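Local coordinates for uncharacterized protein (Bacteroides eggerthii, PDB 4FTD), which is of unknown function but pairs an immunoglobulin-like domain with a six-bladed beta-propeller and may act in carbohydrate metabolism, at residues S19-N24 against V32-I37; T43-R48 against L102-K107; N136-A141 against V148-R153; Y190-G195 against V202-L207; D295-T300 against G315-V320. One frame throughout, in Å; residues are numbered along the deposited sequence.

Interaction 1 (S19-N24 against V32-I37)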
# COMPACT_ATOMS: atom_id res chain seq x y z
N SER A 19 -27.90 9.61 36.85
CA SER A 19 -26.51 9.73 36.35
C SER A 19 -25.62 8.77 37.12
O SER A 19 -25.96 8.36 38.22
CB SER A 19 -25.96 11.16 36.47
OG SER A 19 -25.75 11.53 37.82
N ILE A 20 -24.49 8.41 36.53
CA ILE A 20 -23.59 7.45 37.15
C ILE A 20 -22.16 7.70 36.65
O ILE A 20 -21.94 8.11 35.49
CB ILE A 20 -24.08 5.99 36.88
CG1 ILE A 20 -23.34 4.98 37.78
CG2 ILE A 20 -24.06 5.69 35.38
CD1 ILE A 20 -23.92 3.58 37.84
N LYS A 21 -21.21 7.54 37.55
CA LYS A 21 -19.79 7.61 37.24
C LYS A 21 -19.03 6.56 37.98
O LYS A 21 -19.41 6.17 39.11
CB LYS A 21 -19.17 8.99 37.50
CG LYS A 21 -19.90 9.95 38.41
CD LYS A 21 -19.04 11.19 38.66
CE LYS A 21 -19.85 12.37 39.17
NZ LYS A 21 -19.00 13.50 39.68
N ILE A 22 -17.97 6.09 37.32
CA ILE A 22 -16.94 5.25 37.95
C ILE A 22 -15.88 6.24 38.46
O ILE A 22 -15.44 7.11 37.72
CB ILE A 22 -16.34 4.24 36.97
CG1 ILE A 22 -17.36 3.14 36.63
CG2 ILE A 22 -15.04 3.61 37.51
CD1 ILE A 22 -17.00 2.42 35.35
N LEU A 23 -15.52 6.15 39.72
CA LEU A 23 -14.60 7.13 40.32
C LEU A 23 -13.13 6.70 40.27
O LEU A 23 -12.23 7.53 40.41
CB LEU A 23 -15.02 7.40 41.77
CG LEU A 23 -16.45 7.88 42.03
CD1 LEU A 23 -16.64 7.82 43.56
CD2 LEU A 23 -16.67 9.29 41.49
N ASN A 24 -12.86 5.42 40.01
CA ASN A 24 -11.49 4.89 40.17
C ASN A 24 -10.96 4.05 39.00
O ASN A 24 -10.38 2.99 39.20
CB ASN A 24 -11.38 4.16 41.52
CG ASN A 24 -12.24 2.91 41.60
OD1 ASN A 24 -13.20 2.75 40.85
ND2 ASN A 24 -11.93 2.05 42.57
N VAL A 32 -12.17 9.59 36.89
CA VAL A 32 -13.62 9.64 37.03
C VAL A 32 -14.13 9.53 35.60
O VAL A 32 -13.73 10.32 34.76
CB VAL A 32 -14.09 10.97 37.63
CG1 VAL A 32 -15.61 10.98 37.70
CG2 VAL A 32 -13.39 11.24 38.99
N VAL A 33 -15.02 8.57 35.33
CA VAL A 33 -15.55 8.28 33.99
C VAL A 33 -17.09 8.25 34.05
O VAL A 33 -17.69 7.51 34.82
CB VAL A 33 -15.05 6.93 33.45
CG1 VAL A 33 -15.61 6.71 32.05
CG2 VAL A 33 -13.53 6.92 33.41
N GLU A 34 -17.70 9.11 33.25
CA GLU A 34 -19.14 9.29 33.23
C GLU A 34 -19.80 8.17 32.40
O GLU A 34 -19.29 7.77 31.35
CB GLU A 34 -19.44 10.67 32.61
CG GLU A 34 -20.84 11.21 32.88
CD GLU A 34 -21.01 11.78 34.28
OE1 GLU A 34 -20.09 12.50 34.74
OE2 GLU A 34 -22.07 11.55 34.92
N GLY A 35 -20.93 7.66 32.90
CA GLY A 35 -21.70 6.64 32.20
C GLY A 35 -22.82 7.23 31.36
O GLY A 35 -23.27 8.36 31.63
N THR A 36 -23.26 6.47 30.35
CA THR A 36 -24.41 6.82 29.53
C THR A 36 -25.54 5.83 29.87
O THR A 36 -25.37 4.63 29.72
CB THR A 36 -24.07 6.75 28.03
OG1 THR A 36 -22.96 7.61 27.77
CG2 THR A 36 -25.28 7.18 27.15
N ILE A 37 -26.69 6.36 30.29
CA ILE A 37 -27.85 5.57 30.69
C ILE A 37 -28.89 5.60 29.58
O ILE A 37 -29.29 6.66 29.15
CB ILE A 37 -28.49 6.10 31.99
CG1 ILE A 37 -27.41 6.19 33.09
CG2 ILE A 37 -29.65 5.19 32.45
CD1 ILE A 37 -27.71 7.18 34.19
O HOH W 1 -24.29 9.59 33.85
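Ile22 and Val33 exchange two backbone hydrogen bonds, Ile22 N to Val33 O at 2.9 Å and Val33 N to Ile22 O at 2.8 Å. A third bond, Gly35 N to Ile20 O, continues the ladder. Beyond it the strands part, and a water fills in: it accepts from Ile20 N and lies 2.7 Å from Gly35 O and 3.1 Å from Glu34 OE2. The bend at chi2 of Glu34 (77°) folds the carboxylate back over the strand pair toward this water. Such an antiparallel pairing, opened at one end, belongs to the mixed sheet of the immunoglobulin-like part, where strand 58-64 flanks 17-22 on its other side. Lys21 and Glu34 form a non-hydrogen-bonded pair, yet their charged ends do not touch; the extended lysine instead runs across Val32, CD meeting CG1 at 3.6 Å. Ile20 CG2 lies over the backbone of Gly35, 4.1 Å from its CA. That same methyl reaches Ile37 CG1 at 4.1 Å, the two isoleucines crossing nearly at right angles, while Ile37 CD1 rests on Ser19 CA at 3.6 Å.

Interaction 2 (T43-R48 against L102-K107)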
# COMPACT_ATOMS: atom_id res chain seq x y z
N THR A 43 -29.94 0.10 30.19
CA THR A 43 -28.51 -0.21 30.06
C THR A 43 -27.68 0.98 30.50
O THR A 43 -28.14 2.14 30.51
CB THR A 43 -28.13 -0.56 28.60
OG1 THR A 43 -28.35 0.59 27.78
CG2 THR A 43 -28.98 -1.74 28.06
N ILE A 44 -26.45 0.67 30.89
CA ILE A 44 -25.48 1.67 31.26
C ILE A 44 -24.18 1.31 30.53
O ILE A 44 -23.74 0.16 30.57
CB ILE A 44 -25.20 1.71 32.78
CG1 ILE A 44 -26.50 1.91 33.62
CG2 ILE A 44 -24.18 2.81 33.10
CD1 ILE A 44 -26.39 1.50 35.10
N ASN A 45 -23.61 2.29 29.85
CA ASN A 45 -22.30 2.16 29.20
C ASN A 45 -21.33 3.25 29.64
O ASN A 45 -21.73 4.28 30.16
CB ASN A 45 -22.42 2.14 27.66
CG ASN A 45 -22.99 0.85 27.17
OD1 ASN A 45 -22.25 -0.11 27.00
ND2 ASN A 45 -24.31 0.77 27.08
N PHE A 46 -20.05 2.98 29.43
CA PHE A 46 -18.96 3.90 29.71
C PHE A 46 -17.99 3.87 28.56
O PHE A 46 -17.90 2.87 27.86
CB PHE A 46 -18.19 3.44 30.96
CG PHE A 46 -19.02 3.43 32.21
CD1 PHE A 46 -19.75 2.31 32.56
CD2 PHE A 46 -19.08 4.56 33.01
CE1 PHE A 46 -20.53 2.30 33.72
CE2 PHE A 46 -19.87 4.58 34.15
CZ PHE A 46 -20.59 3.44 34.51
N PRO A 47 -17.21 4.94 28.40
CA PRO A 47 -16.06 4.82 27.47
C PRO A 47 -15.14 3.67 27.92
O PRO A 47 -15.15 3.26 29.09
CB PRO A 47 -15.35 6.17 27.56
CG PRO A 47 -16.10 7.00 28.53
CD PRO A 47 -17.35 6.28 28.97
N ARG A 48 -14.40 3.12 26.98
CA ARG A 48 -13.52 2.00 27.28
C ARG A 48 -12.47 2.46 28.28
O ARG A 48 -11.97 3.57 28.20
CB ARG A 48 -12.87 1.46 26.00
CG ARG A 48 -13.87 0.88 25.01
CD ARG A 48 -13.25 0.54 23.67
NE ARG A 48 -14.20 -0.25 22.88
CZ ARG A 48 -14.40 -1.57 23.03
NH1 ARG A 48 -13.71 -2.32 23.91
NH2 ARG A 48 -15.31 -2.18 22.28
N LEU A 102 -28.56 -3.14 33.15
CA LEU A 102 -27.43 -3.96 32.69
C LEU A 102 -26.26 -3.02 32.42
O LEU A 102 -26.29 -2.23 31.46
CB LEU A 102 -27.79 -4.77 31.44
CG LEU A 102 -28.52 -6.06 31.75
CD1 LEU A 102 -28.88 -6.80 30.45
CD2 LEU A 102 -27.61 -6.90 32.65
N MSE A 103 -25.24 -3.11 33.27
CA MSE A 103 -24.11 -2.20 33.22
C MSE A 103 -22.89 -2.86 32.61
O MSE A 103 -22.37 -3.81 33.18
CB MSE A 103 -23.80 -1.66 34.61
CG MSE A 103 -22.65 -0.67 34.61
SE MSE A 103 -22.46 0.26 36.32
CE MSE A 103 -20.46 0.05 36.62
N LYS A 104 -22.44 -2.33 31.46
CA LYS A 104 -21.32 -2.91 30.71
C LYS A 104 -20.06 -2.06 30.88
O LYS A 104 -20.10 -0.84 30.71
CB LYS A 104 -21.67 -3.01 29.22
CG LYS A 104 -20.63 -3.77 28.38
CD LYS A 104 -20.91 -3.64 26.89
CE LYS A 104 -22.19 -4.38 26.50
NZ LYS A 104 -22.42 -4.28 25.04
N VAL A 105 -18.97 -2.73 31.26
CA VAL A 105 -17.66 -2.10 31.37
C VAL A 105 -16.75 -2.78 30.33
O VAL A 105 -16.74 -4.02 30.23
CB VAL A 105 -17.05 -2.18 32.78
CG1 VAL A 105 -15.62 -1.66 32.76
CG2 VAL A 105 -17.88 -1.38 33.80
N ARG A 106 -16.00 -1.96 29.59
CA ARG A 106 -15.16 -2.39 28.47
C ARG A 106 -13.72 -1.91 28.58
O ARG A 106 -13.49 -0.80 29.07
CB ARG A 106 -15.76 -1.84 27.19
CG ARG A 106 -17.17 -2.35 26.92
CD ARG A 106 -17.75 -1.73 25.68
NE ARG A 106 -17.99 -0.30 25.87
CZ ARG A 106 -17.96 0.62 24.92
NH1 ARG A 106 -17.67 0.30 23.67
NH2 ARG A 106 -18.19 1.90 25.21
N LYS A 107 -12.77 -2.75 28.14
CA LYS A 107 -11.34 -2.43 28.10
C LYS A 107 -11.05 -1.74 26.78
O LYS A 107 -11.67 -2.05 25.75
CB LYS A 107 -10.43 -3.68 28.14
CG LYS A 107 -10.39 -4.49 29.44
CD LYS A 107 -9.58 -5.77 29.29
CE LYS A 107 -9.68 -6.63 30.55
NZ LYS A 107 -8.90 -7.90 30.44
O HOH W 2 -19.59 0.30 28.23
O HOH W 3 -22.01 -0.95 24.34
O HOH W 4 -16.57 0.92 29.40
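Thr43 and Ile44 run parallel to Leu102 and Met103, the strand axes 18° apart, with Ile44 N bonded to Leu102 O and Lys104 N to Ile44 O. Around Phe46 the backbones part before closing again at Arg48, and side chains and water fill in. The Phe46 ring turns its edge to Met103, a selenomethionine: SE is 5.1 Å from the ring centroid, a Met-aromatic contact, and CE meets CE1 of Phe46 at 3.7 Å. Lys104 O also lies at that ring's edge. The bend of Arg106 at chi3 (-68°) brings its guanidinium over residues 46-48, where NH2 donates to Phe46 O at 2.8 Å, somewhat out of the guanidinium plane. One water accepts from Phe46 N and Arg106 NE, and so bridges the widened gap. Arg48 crosses Arg106 at about a right angle. Its CG sits over the centre of the Arg106 guanidinium, and its NH1 donates in plane to Lys107 O at 2.8 Å. Arg48 NE and Arg106 NH1 are 3.6 Å apart; the C-terminal Asp453, salt-bridged to Arg106 and more weakly paired with Arg48, probably offsets this proximity of charge. Strand 43-45 lies between 98-106 and 31-38 in the mixed sheet, strand 85-93 borders 98-106 on its far side, and Ile20 of strand 17-22 packs against both Ile44 and Met103.

Interaction 3 (N136-A141 against V148-R153)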
# COMPACT_ATOMS: atom_id res chain seq x y z
N ASN A 136 -1.19 4.68 -25.87
CA ASN A 136 -0.11 3.77 -25.50
C ASN A 136 1.28 4.37 -25.71
O ASN A 136 2.27 3.67 -25.68
CB ASN A 136 -0.30 2.43 -26.18
CG ASN A 136 -0.11 2.47 -27.65
OD1 ASN A 136 0.25 3.50 -28.23
ND2 ASN A 136 -0.32 1.33 -28.28
N TYR A 137 1.36 5.67 -25.96
CA TYR A 137 2.67 6.36 -25.99
C TYR A 137 3.22 6.67 -24.60
O TYR A 137 4.34 7.10 -24.47
CB TYR A 137 2.63 7.61 -26.90
CG TYR A 137 2.76 7.18 -28.34
CD1 TYR A 137 1.69 6.58 -28.98
CD2 TYR A 137 3.95 7.31 -29.03
CE1 TYR A 137 1.79 6.15 -30.30
CE2 TYR A 137 4.07 6.87 -30.35
CZ TYR A 137 2.99 6.27 -30.97
OH TYR A 137 3.05 5.86 -32.29
N THR A 138 2.43 6.44 -23.56
CA THR A 138 2.92 6.53 -22.18
C THR A 138 2.54 5.23 -21.50
O THR A 138 1.36 4.91 -21.41
CB THR A 138 2.23 7.69 -21.39
OG1 THR A 138 2.50 8.94 -22.00
CG2 THR A 138 2.70 7.70 -19.92
N ARG A 139 3.53 4.49 -21.05
CA ARG A 139 3.34 3.14 -20.45
C ARG A 139 3.84 3.03 -19.03
O ARG A 139 3.79 1.97 -18.41
CB ARG A 139 4.02 2.10 -21.32
CG ARG A 139 3.45 2.09 -22.71
CD ARG A 139 4.01 0.97 -23.57
NE ARG A 139 3.46 1.14 -24.93
CZ ARG A 139 3.61 0.26 -25.91
NH1 ARG A 139 4.26 -0.86 -25.71
NH2 ARG A 139 3.12 0.50 -27.11
N CYS A 140 4.27 4.15 -18.47
CA CYS A 140 4.83 4.14 -17.15
C CYS A 140 4.72 5.48 -16.44
O CYS A 140 4.98 6.51 -17.03
CB CYS A 140 6.29 3.81 -17.23
SG CYS A 140 7.17 3.44 -15.68
N ALA A 141 4.40 5.40 -15.16
CA ALA A 141 4.41 6.51 -14.23
C ALA A 141 4.91 5.98 -12.88
O ALA A 141 4.79 4.80 -12.58
CB ALA A 141 2.98 7.15 -14.12
N VAL A 148 5.01 12.99 -9.23
CA VAL A 148 4.64 11.90 -10.14
C VAL A 148 5.50 12.08 -11.41
O VAL A 148 5.57 13.17 -11.96
CB VAL A 148 3.16 11.93 -10.49
CG1 VAL A 148 2.82 10.95 -11.65
CG2 VAL A 148 2.35 11.63 -9.23
N LEU A 149 6.19 11.03 -11.82
CA LEU A 149 6.94 10.97 -13.08
C LEU A 149 6.03 10.31 -14.11
O LEU A 149 5.44 9.27 -13.83
CB LEU A 149 8.21 10.13 -12.89
CG LEU A 149 8.95 9.60 -14.15
CD1 LEU A 149 9.53 10.80 -14.92
CD2 LEU A 149 10.01 8.55 -13.78
N VAL A 150 5.88 10.96 -15.28
CA VAL A 150 5.10 10.45 -16.39
C VAL A 150 6.06 10.23 -17.55
O VAL A 150 6.73 11.17 -17.96
CB VAL A 150 3.99 11.42 -16.81
CG1 VAL A 150 3.24 10.78 -17.97
CG2 VAL A 150 3.11 11.72 -15.60
N VAL A 151 6.22 8.97 -17.99
CA VAL A 151 7.25 8.65 -19.00
C VAL A 151 6.53 8.71 -20.35
O VAL A 151 6.26 7.70 -20.98
CB VAL A 151 7.97 7.30 -18.76
CG1 VAL A 151 9.10 7.13 -19.79
CG2 VAL A 151 8.46 7.23 -17.33
N SER A 152 6.21 9.92 -20.76
CA SER A 152 5.49 10.12 -22.00
C SER A 152 6.43 10.25 -23.21
O SER A 152 7.42 10.93 -23.15
CB SER A 152 4.61 11.37 -21.91
OG SER A 152 5.37 12.49 -21.51
N ARG A 153 6.13 9.48 -24.24
CA ARG A 153 6.79 9.64 -25.52
C ARG A 153 5.89 10.64 -26.29
O ARG A 153 4.67 10.58 -26.19
CB ARG A 153 6.86 8.33 -26.28
CG ARG A 153 7.93 7.37 -25.75
CD ARG A 153 8.02 6.18 -26.69
NE ARG A 153 6.87 5.32 -26.42
CZ ARG A 153 6.15 4.66 -27.33
NH1 ARG A 153 6.36 4.76 -28.64
NH2 ARG A 153 5.13 3.92 -26.92
O HOH W 5 3.16 2.93 -28.59
O HOH W 6 5.93 4.17 -24.04
O HOH W 7 2.49 10.16 -24.51
O HOH W 8 6.27 5.08 -21.47
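The guanidinium of Arg153 lies flat on the ring of Tyr137, centres 4.5 Å apart and planes at 25°. It is offset rather than centred, with NH1 3.5 Å from CD2 of Tyr137, and the two side chains cross at about a right angle. A bend at chi3 of Arg153 (-76°) turns the group back over the tyrosine. The guanidinium of Arg139 stands almost upright to it, the planes 81° apart, with Arg139 NE 3.8 Å from Arg153 NH2. Asn136 O lies beside both: Arg139 NE donates to Asn136 O at 2.9 Å within both the guanidinium and carbonyl planes, and Arg153 NH2 lies 3.1 Å from the same oxygen. A water accepts from Arg153 NH2 and, more weakly, from Arg139 NH2. On the backbone, Arg153 N bonds to Tyr137 O and Val151 N to Cys140 O, two bonds of a propeller hairpin. Between them Val151, centre of an inverse gamma turn, breaks the ladder, and a water spans the gap, accepting from Arg139 N and lying 2.7 Å from Val151 O. On the face carrying Thr138 and Val150 the two side chains cross at about a right angle, CG2 to CG1 3.7 Å, and Thr138 OG1, bonded to Asp132 O, presses on Ser152 CB. Arg153 also makes a cation-pi contact with Tyr190 of the next hairpin, so two aromatic rings probably share its charge. A carbonyl oxygen and a water facing both arginines would probably ease their repulsion, consistent with the two charges being held so close.

Interaction 4 (Y190-G195 against V202-L207)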
# COMPACT_ATOMS: atom_id res chain seq x y z
N TYR A 190 12.47 2.44 -28.82
CA TYR A 190 11.90 3.64 -28.19
C TYR A 190 13.01 4.27 -27.41
O TYR A 190 13.83 3.60 -26.77
CB TYR A 190 10.72 3.39 -27.23
CG TYR A 190 9.54 2.57 -27.73
CD1 TYR A 190 9.24 2.42 -29.06
CD2 TYR A 190 8.62 2.01 -26.79
CE1 TYR A 190 8.14 1.67 -29.49
CE2 TYR A 190 7.51 1.27 -27.21
CZ TYR A 190 7.28 1.10 -28.57
OH TYR A 190 6.20 0.34 -29.04
N ASP A 191 13.06 5.59 -27.45
CA ASP A 191 14.11 6.30 -26.70
C ASP A 191 13.98 6.09 -25.18
O ASP A 191 14.93 6.19 -24.45
CB ASP A 191 13.98 7.78 -26.96
CG ASP A 191 14.36 8.18 -28.40
OD1 ASP A 191 15.11 7.47 -29.08
OD2 ASP A 191 13.89 9.25 -28.80
N TYR A 192 12.74 6.00 -24.71
CA TYR A 192 12.40 5.71 -23.33
C TYR A 192 11.02 5.03 -23.30
O TYR A 192 10.21 5.18 -24.22
CB TYR A 192 12.48 6.92 -22.42
CG TYR A 192 12.16 8.20 -23.14
CD1 TYR A 192 10.84 8.54 -23.41
CD2 TYR A 192 13.17 9.04 -23.57
CE1 TYR A 192 10.54 9.67 -24.14
CE2 TYR A 192 12.87 10.22 -24.30
CZ TYR A 192 11.56 10.50 -24.57
OH TYR A 192 11.19 11.59 -25.24
N ASN A 193 10.80 4.30 -22.23
CA ASN A 193 9.61 3.49 -22.05
C ASN A 193 9.30 3.30 -20.60
O ASN A 193 8.28 3.79 -20.14
CB ASN A 193 9.76 2.17 -22.77
CG ASN A 193 8.44 1.41 -22.92
OD1 ASN A 193 7.44 2.02 -23.29
ND2 ASN A 193 8.42 0.09 -22.66
N MSE A 194 10.17 2.64 -19.82
CA MSE A 194 9.93 2.50 -18.35
C MSE A 194 10.78 3.52 -17.62
O MSE A 194 11.68 4.09 -18.18
CB MSE A 194 10.34 1.10 -17.88
CG MSE A 194 9.53 0.01 -18.49
SE MSE A 194 7.62 0.10 -17.85
CE MSE A 194 6.62 0.57 -19.49
N GLY A 195 10.48 3.75 -16.35
CA GLY A 195 11.36 4.56 -15.52
C GLY A 195 10.87 4.50 -14.08
O GLY A 195 9.87 3.83 -13.80
N VAL A 202 15.64 10.47 -10.91
CA VAL A 202 14.87 9.88 -11.99
C VAL A 202 15.75 8.89 -12.76
O VAL A 202 16.93 9.16 -13.06
CB VAL A 202 14.32 10.93 -12.94
CG1 VAL A 202 13.53 10.26 -14.06
CG2 VAL A 202 13.49 11.93 -12.14
N TYR A 203 15.17 7.73 -13.05
CA TYR A 203 15.75 6.75 -13.93
C TYR A 203 14.80 6.52 -15.09
O TYR A 203 13.62 6.35 -14.85
CB TYR A 203 15.87 5.42 -13.22
CG TYR A 203 16.89 5.40 -12.09
CD1 TYR A 203 16.56 5.89 -10.81
CD2 TYR A 203 18.16 4.93 -12.30
CE1 TYR A 203 17.51 5.90 -9.78
CE2 TYR A 203 19.08 4.91 -11.28
CZ TYR A 203 18.74 5.38 -10.03
OH TYR A 203 19.68 5.44 -9.02
N LEU A 204 15.33 6.46 -16.31
CA LEU A 204 14.56 6.01 -17.46
C LEU A 204 15.35 4.94 -18.21
O LEU A 204 16.56 4.97 -18.24
CB LEU A 204 14.24 7.16 -18.41
CG LEU A 204 13.38 8.37 -18.00
CD1 LEU A 204 13.16 9.25 -19.20
CD2 LEU A 204 12.06 7.94 -17.41
N SER A 205 14.64 4.05 -18.91
CA SER A 205 15.26 3.07 -19.75
C SER A 205 14.62 3.06 -21.14
O SER A 205 13.40 3.26 -21.25
CB SER A 205 15.19 1.70 -19.11
OG SER A 205 13.87 1.36 -18.64
N SER A 206 15.42 2.77 -22.16
CA SER A 206 14.94 2.66 -23.52
C SER A 206 14.21 1.31 -23.71
O SER A 206 14.19 0.47 -22.79
CB SER A 206 16.11 2.80 -24.52
OG SER A 206 16.96 1.68 -24.56
N LEU A 207 13.63 1.15 -24.89
CA LEU A 207 13.08 -0.10 -25.37
C LEU A 207 14.06 -0.57 -26.47
O LEU A 207 14.26 0.14 -27.46
CB LEU A 207 11.65 0.00 -25.93
CG LEU A 207 11.20 -1.38 -26.49
CD1 LEU A 207 10.55 -2.08 -25.36
CD2 LEU A 207 10.22 -1.25 -27.63
O HOH W 9 12.28 0.59 -20.67
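A chi1 of 177° carries Leu207 CG away from its amide nitrogen, while at -52° the Tyr190 ring stays beside its own, and the two side chains run side by side in the same direction. Chi2 of Leu207 then sets CD2 over the centre of the Tyr190 ring, 3.6 Å from the centroid and 8° off the normal, a CH-pi contact. Their backbones form a hydrogen-bonded antiparallel pair: Leu207 N gives to Tyr190 O at 3.1 Å, and Tyr190 N gives to Leu207 O. Farther along this propeller hairpin, Asn193 and Met194 together face Ser205 in a classic beta bulge. Asn193 N donates to Ser205 O at 3.0 Å, and Ser205 N to Met194 O. The bulge turns Met194 N onto a water, which also joins Ser205 OG and Ser206 O; Tyr251 is a further partner of that hydroxyl. On the opposite face Leu204 touches both Tyr192 and Gly195: CD1 is 4.0 Å from Tyr192 CB and CD2 3.9 Å from Gly195 CA. The chemistry is thus divided: a leucine methyl covers one face of the Tyr190 ring and another lies against the glycine, whereas the bulge diverts an amide of this buried pair to a water that meets its hydrogen-bonding need.

Interaction 5 (D295-T300 against G315-V320)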
# COMPACT_ATOMS: atom_id res chain seq x y z
N ASP A 295 3.89 -17.55 -19.23
CA ASP A 295 2.74 -17.04 -18.48
C ASP A 295 2.98 -15.71 -17.75
O ASP A 295 2.03 -15.08 -17.34
CB ASP A 295 2.24 -18.03 -17.45
CG ASP A 295 1.32 -19.12 -18.05
OD1 ASP A 295 0.66 -18.90 -19.08
OD2 ASP A 295 1.26 -20.21 -17.46
N ALA A 296 4.25 -15.32 -17.55
CA ALA A 296 4.57 -14.00 -17.00
C ALA A 296 4.12 -12.92 -17.96
O ALA A 296 3.65 -11.87 -17.53
CB ALA A 296 6.07 -13.85 -16.73
N THR A 297 4.29 -13.18 -19.26
CA THR A 297 4.07 -12.23 -20.35
C THR A 297 5.05 -11.05 -20.28
O THR A 297 5.96 -10.98 -19.43
CB THR A 297 2.60 -11.70 -20.46
OG1 THR A 297 2.39 -10.68 -19.46
CG2 THR A 297 1.56 -12.84 -20.30
N MSE A 298 4.85 -10.09 -21.17
CA MSE A 298 5.61 -8.84 -21.13
C MSE A 298 5.23 -7.91 -19.96
O MSE A 298 6.00 -6.97 -19.70
CB MSE A 298 5.41 -8.07 -22.41
CG MSE A 298 3.92 -7.70 -22.65
SE MSE A 298 3.82 -6.49 -24.12
CE MSE A 298 4.39 -4.88 -23.27
N VAL A 299 4.06 -8.13 -19.34
CA VAL A 299 3.56 -7.37 -18.17
C VAL A 299 3.82 -8.20 -16.93
O VAL A 299 3.03 -9.05 -16.54
CB VAL A 299 2.08 -6.95 -18.29
CG1 VAL A 299 1.69 -5.96 -17.16
CG2 VAL A 299 1.84 -6.36 -19.69
N THR A 300 4.98 -7.95 -16.32
CA THR A 300 5.49 -8.75 -15.19
C THR A 300 6.49 -7.89 -14.41
O THR A 300 7.08 -6.95 -14.98
CB THR A 300 6.16 -10.05 -15.69
OG1 THR A 300 6.57 -10.88 -14.60
CG2 THR A 300 7.35 -9.73 -16.62
N GLY A 315 2.94 -11.70 -12.72
CA GLY A 315 2.65 -11.40 -14.12
C GLY A 315 1.18 -11.71 -14.43
O GLY A 315 0.40 -12.09 -13.54
N ILE A 316 0.83 -11.57 -15.69
CA ILE A 316 -0.55 -11.71 -16.13
C ILE A 316 -1.14 -13.05 -15.74
O ILE A 316 -2.24 -13.10 -15.19
CB ILE A 316 -0.73 -11.38 -17.64
CG1 ILE A 316 -0.29 -9.92 -17.93
CG2 ILE A 316 -2.17 -11.56 -18.06
CD1 ILE A 316 -1.00 -8.83 -17.11
N ARG A 317 -0.40 -14.12 -15.99
CA ARG A 317 -0.80 -15.48 -15.60
C ARG A 317 0.20 -16.13 -14.62
O ARG A 317 0.36 -17.35 -14.61
CB ARG A 317 -1.02 -16.36 -16.84
CG ARG A 317 -2.20 -15.90 -17.70
CD ARG A 317 -2.37 -16.81 -18.91
NE ARG A 317 -1.23 -16.75 -19.81
CZ ARG A 317 -0.95 -15.75 -20.65
NH1 ARG A 317 -1.73 -14.66 -20.74
NH2 ARG A 317 0.11 -15.81 -21.41
N VAL A 318 0.87 -15.30 -13.82
CA VAL A 318 1.76 -15.74 -12.75
C VAL A 318 1.24 -15.08 -11.46
O VAL A 318 1.40 -13.85 -11.27
CB VAL A 318 3.26 -15.40 -12.98
CG1 VAL A 318 4.06 -15.82 -11.74
CG2 VAL A 318 3.81 -16.11 -14.25
N PRO A 319 0.58 -15.87 -10.58
CA PRO A 319 0.20 -15.34 -9.26
C PRO A 319 1.42 -14.84 -8.51
O PRO A 319 2.52 -15.31 -8.79
CB PRO A 319 -0.36 -16.57 -8.53
CG PRO A 319 -0.60 -17.59 -9.56
CD PRO A 319 0.33 -17.31 -10.70
N VAL A 320 1.20 -13.93 -7.57
CA VAL A 320 2.24 -13.36 -6.70
C VAL A 320 3.00 -14.52 -6.04
O VAL A 320 2.41 -15.35 -5.33
CB VAL A 320 1.64 -12.37 -5.67
CG1 VAL A 320 2.69 -11.92 -4.67
CG2 VAL A 320 1.04 -11.16 -6.38
O HOH W 10 1.54 -18.26 -21.61
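An ST turn at Thr297, in the loop that leads into strand 300-304, packs against the type I beta turn from Gly315 to Val318 that joins the second and third strands of a four-stranded propeller sheet. Thr297 OG1 serves twice in its own loop, donating to Ala296 O and accepting from Val299 N, and it also meets Ile316 CG1 at 3.2 Å. Across the contact, Arg317 N donates to Asp295 O at 2.9 Å. The side chains add a salt bridge, Arg317 NE to Asp295 OD1 at 3.0 Å; the oxygen lies near the guanidinium plane but is approached from above the carboxylate, the two planes being 82° apart. Because Arg317 bends at chi3 (-64°), its guanidinium comes back over the loop and NH2 reaches Thr297 CG2 at 3.5 Å. A water joins Asp295 OD1 to Arg317 NH2. Ile316 N makes two weak bonds, to Ala296 O and Val299 O, while its side chain crosses Val299, CD1 to CB at 3.8 Å. Val318 CG2 rests 3.4 Å from Ala296 N. Thr300 pairs with Gly315 as the edge strand 300-304 starts along 311-315; Trp313 of the latter touches Ala296, and strand 318-323 continues beyond the turn.

Along the chain the five contacts follow one another in series, yet they fall into two groups. Interactions 1 and 2, with centres about 9 Å apart, share the mixed sheet of the immunoglobulin-like part and meet where strands 31-38 and 43-45 are neighbours. Interactions 3, 4 and 5 lie in three separate four-stranded sheets of the propeller, on the opposite side of the chain's centre. Interactions 3 and 4 touch directly, centres about 9 Å apart, whereas interaction 5 sits about 21 Å from each, centre to centre, without contact. Centres of interactions 1 and 4 are about 65 Å apart, consistent with an elongated two-part molecule, though the C-terminal residue reaches back to interaction 2.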